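Local coordinates for protein putative glutathione S-transferase (Corynebacterium glutamicum, PDB 3M1G) that probably acts as a glutathione transferase of the omega-like, ECM4-related group, at residues 70-75 and 195-200; 247-252 and 282-287. All blocks are in the same frame, centred on the assembly; numbering follows the deposited sequence.

Interaction 1: 70-75 and 195-200; sequences CPWAHR and EVNNGV
Trp-72 sets the far rim of its six-membered ring obliquely against Asn-197 and Asn-198, CH2 lying 3.6 Å from Asn-197 CB and CZ2 3.6 Å from Asn-198 OD1. The indole stands nearly perpendicular to the amide of Asn-197, the planes 82° apart, and meets its methylene rather than its polar end. One face of the indole carries CG of the preceding Pro-71. Trp-72 CE3 lies 3.7 Å above the plane of the Arg-75 guanidinium, offset toward its rim, and both side chains extend to the same asparagine. Arg-75 is extended from CG to NE, which carries NH1 to Asn-197 OD1 for a weak, bent hydrogen bond of 3.2 Å and 122°, with the oxygen near the guanidinium plane. The other end of that amide is held more firmly: ND2 donates to Thr-251 OG1 and Arg-247 O, fixing its rotation and turning OD1 to the arginine. At the start of the same helix Cys-70, the predicted nucleophile, is the N-cap, its SG accepting from Ala-73 N at 3.5 Å. Placing the cysteine at the N-terminus of the first helix of a thioredoxin-like domain, against the all-helical domain, is characteristic of omega-like glutathione transferases.

Interaction 2: 247-252 and 282-287; sequences RLYPTL and DLFQTP
The Tyr-249 ring meets Leu-283 and Phe-284 obliquely: CB of Leu-283 and the backbone N of Phe-284 both approach it at a slant, while Phe-289 makes an edge-to-face pair with it. The Phe-284 ring likewise receives the hydroxyl of Tyr-249 obliquely, OH lying 3.4 Å from CD2, and it also meets the ring of Phe-324. Along the tyrosine the contacts run in order. Tyr-249 CD1 lies 3.8 Å from Leu-283 CB, and farther along the ring Tyr-249 CE1 reaches the backbone of Phe-284. The side chains of Tyr-249 and Leu-283 run antiparallel, each lying alongside the other. With CG anti to the backbone N (chi1 173°), the tyrosine ring is directed toward the last turn of helix 274-284. Its hydroxyl hydrogen-bonds Thr-293 OG1, while its contact with Phe-284, like that of the ring with Leu-283, is van der Waals. Just past them the helix finishes in a turn: Thr-286 N bonds to Leu-283 O, and Thr-286 OG1 donates to Asp-282 O at 2.8 Å, tilted 27° from the carbonyl plane. The whole is helix-to-helix packing inside the C-terminal domain, where helix 243-253 is central to the all-alpha bundle of the glutathione transferase fold.

Both contacts are buried, and both converge on helix 243-253. Interaction 2 contains part of that helix and joins it to the end of helix 274-284 within the helical domain, whereas interaction 1 spans the interface between the thioredoxin-like and helical domains. Asn-197 couples them, tying segment 195-200 to helix 243-253. Pro-71 and Arg-75 also pack on Pro-250 and Arg-247, so helix 71-83 touches the same element directly. The chemistry follows the place: an indole, amides and a guanidinium next to the predicted active site in interaction 1, but aromatic and aliphatic groups in interaction 2.

Interaction 1: 70-75 and 195-200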
loop_
_atom_site.group_PDB
_atom_site.type_symbol
_atom_site.label_atom_id
_atom_site.label_comp_id
_atom_site.label_asym_id
_atom_site.label_seq_id
_atom_site.Cartn_x
_atom_site.Cartn_y
_atom_site.Cartn_z
ATOM N N CYS A 70 -0.594 18.471 -8.472
ATOM C CA CYS A 70 -1.553 19.031 -7.532
ATOM C C CYS A 70 -2.979 18.657 -7.943
ATOM O O CYS A 70 -3.391 18.982 -9.056
ATOM C CB CYS A 70 -1.392 20.575 -7.512
ATOM S SG CYS A 70 -2.689 21.443 -6.566
ATOM N N PRO A 71 -3.737 17.983 -7.058
ATOM C CA PRO A 71 -5.117 17.601 -7.415
ATOM C C PRO A 71 -6.111 18.773 -7.626
ATOM O O PRO A 71 -7.014 18.694 -8.467
ATOM C CB PRO A 71 -5.560 16.727 -6.232
ATOM C CG PRO A 71 -4.684 17.175 -5.063
ATOM C CD PRO A 71 -3.369 17.559 -5.681
ATOM N N TRP A 72 -5.939 19.844 -6.865
ATOM C CA TRP A 72 -6.795 20.991 -7.008
ATOM C C TRP A 72 -6.588 21.612 -8.391
ATOM O O TRP A 72 -7.550 21.962 -9.069
ATOM C CB TRP A 72 -6.516 22.006 -5.898
ATOM C CG TRP A 72 -6.266 21.399 -4.570
ATOM C CD1 TRP A 72 -5.027 21.232 -3.942
ATOM C CD2 TRP A 72 -7.233 20.802 -3.699
ATOM N NE1 TRP A 72 -5.202 20.578 -2.732
ATOM C CE2 TRP A 72 -6.534 20.323 -2.549
ATOM C CE3 TRP A 72 -8.611 20.634 -3.762
ATOM C CZ2 TRP A 72 -7.187 19.698 -1.481
ATOM C CZ3 TRP A 72 -9.262 20.014 -2.703
ATOM C CH2 TRP A 72 -8.546 19.549 -1.574
ATOM N N ALA A 73 -5.334 21.734 -8.803
ATOM C CA ALA A 73 -5.007 22.197 -10.142
ATOM C C ALA A 73 -5.482 21.259 -11.217
ATOM O O ALA A 73 -5.922 21.701 -12.304
ATOM C CB ALA A 73 -3.476 22.437 -10.289
ATOM N N HIS A 74 -5.397 19.953 -10.949
ATOM C CA HIS A 74 -5.814 18.977 -11.904
ATOM C C HIS A 74 -7.288 19.211 -12.332
ATOM O O HIS A 74 -7.606 19.109 -13.515
ATOM C CB HIS A 74 -5.585 17.553 -11.339
ATOM C CG HIS A 74 -5.471 16.486 -12.380
ATOM N ND1 HIS A 74 -5.232 15.160 -12.058
ATOM C CD2 HIS A 74 -5.596 16.531 -13.723
ATOM C CE1 HIS A 74 -5.203 14.438 -13.171
ATOM N NE2 HIS A 74 -5.426 15.244 -14.201
ATOM N N ARG A 75 -8.172 19.533 -11.395
ATOM C CA ARG A 75 -9.573 19.861 -11.760
ATOM C C ARG A 75 -9.690 20.914 -12.887
ATOM O O ARG A 75 -10.489 20.760 -13.819
ATOM C CB ARG A 75 -10.280 20.492 -10.588
ATOM C CG ARG A 75 -10.330 19.704 -9.276
ATOM C CD ARG A 75 -11.057 20.560 -8.267
ATOM N NE ARG A 75 -11.289 19.905 -7.003
ATOM C CZ ARG A 75 -12.012 20.453 -6.020
ATOM N NH1 ARG A 75 -12.161 19.816 -4.881
ATOM N NH2 ARG A 75 -12.590 21.647 -6.176
ATOM N N GLU A 195 -14.179 15.166 3.526
ATOM C CA GLU A 195 -13.859 13.813 4.024
ATOM C C GLU A 195 -12.901 13.023 3.127
ATOM O O GLU A 195 -12.271 12.078 3.601
ATOM C CB GLU A 195 -15.138 13.023 4.181
ATOM C CG GLU A 195 -16.228 13.723 4.943
ATOM C CD GLU A 195 -15.777 14.237 6.305
ATOM O OE1 GLU A 195 -15.485 13.381 7.198
ATOM O OE2 GLU A 195 -15.753 15.490 6.481
ATOM N N VAL A 196 -12.789 13.400 1.847
ATOM C CA VAL A 196 -11.980 12.671 0.858
ATOM C C VAL A 196 -10.876 13.538 0.261
ATOM O O VAL A 196 -9.683 13.204 0.453
ATOM C CB VAL A 196 -12.862 12.065 -0.231
ATOM C CG1 VAL A 196 -12.028 11.291 -1.271
ATOM C CG2 VAL A 196 -13.947 11.126 0.450
ATOM N N ASN A 197 -11.226 14.640 -0.449
ATOM C CA ASN A 197 -10.220 15.488 -1.065
ATOM C C ASN A 197 -9.226 16.014 -0.042
ATOM O O ASN A 197 -8.019 15.921 -0.256
ATOM C CB ASN A 197 -10.797 16.743 -1.812
ATOM C CG ASN A 197 -11.770 16.415 -2.939
ATOM O OD1 ASN A 197 -12.724 17.163 -3.116
ATOM N ND2 ASN A 197 -11.541 15.321 -3.722
ATOM N N ASN A 198 -9.726 16.625 1.031
ATOM C CA ASN A 198 -8.902 17.025 2.134
ATOM C C ASN A 198 -8.591 15.901 3.089
ATOM O O ASN A 198 -7.634 15.988 3.837
ATOM C CB ASN A 198 -9.618 18.067 2.992
ATOM C CG ASN A 198 -9.279 19.445 2.603
ATOM O OD1 ASN A 198 -8.238 19.692 1.986
ATOM N ND2 ASN A 198 -10.135 20.389 2.988
ATOM N N GLY A 199 -9.480 14.917 3.134
ATOM C CA GLY A 199 -9.382 13.765 4.043
ATOM C C GLY A 199 -8.055 13.031 3.961
ATOM O O GLY A 199 -7.516 12.618 4.991
ATOM N N VAL A 200 -7.539 12.854 2.738
ATOM C CA VAL A 200 -6.239 12.218 2.569
ATOM C C VAL A 200 -5.103 13.049 3.196
ATOM O O VAL A 200 -4.198 12.471 3.839
ATOM C CB VAL A 200 -5.951 11.807 1.108
ATOM C CG1 VAL A 200 -6.992 10.754 0.637
ATOM C CG2 VAL A 200 -5.878 13.036 0.125
#

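Interaction 2: 247-252 and 282-287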
loop_
_atom_site.group_PDB
_atom_site.type_symbol
_atom_site.label_atom_id
_atom_site.label_comp_id
_atom_site.label_asym_id
_atom_site.label_seq_id
_atom_site.Cartn_x
_atom_site.Cartn_y
_atom_site.Cartn_z
ATOM N N ARG A 247 -14.089 16.747 -9.474
ATOM C CA ARG A 247 -13.563 17.016 -8.156
ATOM C C ARG A 247 -13.153 15.735 -7.400
ATOM O O ARG A 247 -12.260 15.777 -6.570
ATOM C CB ARG A 247 -14.560 17.786 -7.326
ATOM C CG ARG A 247 -14.776 19.170 -7.894
ATOM C CD ARG A 247 -15.597 20.020 -6.977
ATOM N NE ARG A 247 -16.018 21.249 -7.639
ATOM C CZ ARG A 247 -16.608 22.279 -7.036
ATOM N NH1 ARG A 247 -16.951 23.337 -7.757
ATOM N NH2 ARG A 247 -16.871 22.266 -5.731
ATOM N N LEU A 248 -13.734 14.596 -7.724
ATOM C CA LEU A 248 -13.361 13.338 -7.047
ATOM C C LEU A 248 -12.140 12.648 -7.720
ATOM O O LEU A 248 -11.222 12.203 -7.036
ATOM C CB LEU A 248 -14.556 12.401 -6.960
ATOM C CG LEU A 248 -14.307 10.999 -6.385
ATOM C CD1 LEU A 248 -13.723 11.083 -4.962
ATOM C CD2 LEU A 248 -15.587 10.160 -6.434
ATOM N N TYR A 249 -12.125 12.609 -9.050
ATOM C CA TYR A 249 -11.082 11.943 -9.813
ATOM C C TYR A 249 -9.664 12.250 -9.376
ATOM O O TYR A 249 -8.881 11.329 -9.204
ATOM C CB TYR A 249 -11.269 12.199 -11.308
ATOM C CG TYR A 249 -10.177 11.708 -12.188
ATOM C CD1 TYR A 249 -10.163 10.406 -12.656
ATOM C CD2 TYR A 249 -9.134 12.548 -12.564
ATOM C CE1 TYR A 249 -9.146 9.966 -13.480
ATOM C CE2 TYR A 249 -8.126 12.109 -13.384
ATOM C CZ TYR A 249 -8.133 10.807 -13.829
ATOM O OH TYR A 249 -7.112 10.397 -14.660
ATOM N N PRO A 250 -9.321 13.532 -9.154
ATOM C CA PRO A 250 -7.929 13.821 -8.824
ATOM C C PRO A 250 -7.443 13.154 -7.524
ATOM O O PRO A 250 -6.253 12.840 -7.422
ATOM C CB PRO A 250 -7.909 15.353 -8.704
ATOM C CG PRO A 250 -9.020 15.804 -9.661
ATOM C CD PRO A 250 -10.097 14.767 -9.386
ATOM N N THR A 251 -8.343 12.949 -6.561
ATOM C CA THR A 251 -8.000 12.227 -5.349
ATOM C C THR A 251 -7.838 10.714 -5.632
ATOM O O THR A 251 -6.827 10.103 -5.255
ATOM C CB THR A 251 -9.009 12.481 -4.206
ATOM O OG1 THR A 251 -8.993 13.884 -3.890
ATOM C CG2 THR A 251 -8.542 11.739 -2.920
ATOM N N LEU A 252 -8.795 10.132 -6.329
ATOM C CA LEU A 252 -8.777 8.690 -6.603
ATOM C C LEU A 252 -7.595 8.261 -7.471
ATOM O O LEU A 252 -6.979 7.221 -7.200
ATOM C CB LEU A 252 -10.078 8.201 -7.231
ATOM C CG LEU A 252 -11.347 8.272 -6.392
ATOM C CD1 LEU A 252 -12.540 7.725 -7.227
ATOM C CD2 LEU A 252 -11.236 7.558 -5.032
ATOM N N ASP A 282 -13.027 4.036 -15.859
ATOM C CA ASP A 282 -14.001 4.633 -16.818
ATOM C C ASP A 282 -13.626 6.114 -17.036
ATOM O O ASP A 282 -13.442 6.568 -18.148
ATOM C CB ASP A 282 -15.395 4.441 -16.183
ATOM C CG ASP A 282 -16.588 4.836 -17.088
ATOM O OD1 ASP A 282 -16.423 5.186 -18.257
ATOM O OD2 ASP A 282 -17.731 4.729 -16.593
ATOM N N LEU A 283 -13.419 6.850 -15.959
ATOM C CA LEU A 283 -12.986 8.249 -16.054
ATOM C C LEU A 283 -11.596 8.386 -16.660
ATOM O O LEU A 283 -11.388 9.204 -17.571
ATOM C CB LEU A 283 -13.006 8.902 -14.677
ATOM C CG LEU A 283 -14.368 9.125 -14.002
ATOM C CD1 LEU A 283 -14.144 9.808 -12.653
ATOM C CD2 LEU A 283 -15.321 9.969 -14.922
ATOM N N PHE A 284 -10.638 7.593 -16.176
ATOM C CA PHE A 284 -9.267 7.663 -16.678
ATOM C C PHE A 284 -9.228 7.525 -18.188
ATOM O O PHE A 284 -8.511 8.250 -18.856
ATOM C CB PHE A 284 -8.353 6.602 -16.036
ATOM C CG PHE A 284 -6.927 6.670 -16.514
ATOM C CD1 PHE A 284 -6.529 6.000 -17.670
ATOM C CD2 PHE A 284 -5.987 7.439 -15.818
ATOM C CE1 PHE A 284 -5.205 6.105 -18.155
ATOM C CE2 PHE A 284 -4.657 7.528 -16.272
ATOM C CZ PHE A 284 -4.275 6.854 -17.447
ATOM N N GLN A 285 -10.016 6.605 -18.706
ATOM C CA GLN A 285 -10.043 6.292 -20.144
ATOM C C GLN A 285 -10.825 7.312 -20.964
ATOM O O GLN A 285 -10.884 7.191 -22.170
ATOM C CB GLN A 285 -10.587 4.885 -20.366
ATOM C CG GLN A 285 -9.719 3.812 -19.676
ATOM C CD GLN A 285 -10.339 2.442 -19.606
ATOM O OE1 GLN A 285 -11.346 2.159 -20.256
ATOM N NE2 GLN A 285 -9.728 1.561 -18.797
ATOM N N THR A 286 -11.357 8.348 -20.317
ATOM C CA THR A 286 -12.119 9.408 -21.002
ATOM C C THR A 286 -11.190 10.583 -21.313
ATOM O O THR A 286 -10.339 10.957 -20.495
ATOM C CB THR A 286 -13.284 9.881 -20.102
ATOM O OG1 THR A 286 -14.105 8.748 -19.768
ATOM C CG2 THR A 286 -14.138 10.991 -20.762
ATOM N N PRO A 287 -11.352 11.198 -22.496
ATOM C CA PRO A 287 -10.580 12.401 -22.804
ATOM C C PRO A 287 -10.651 13.450 -21.723
ATOM O O PRO A 287 -11.700 13.621 -21.107
ATOM C CB PRO A 287 -11.238 12.909 -24.110
ATOM C CG PRO A 287 -11.682 11.673 -24.772
ATOM C CD PRO A 287 -12.187 10.783 -23.636
#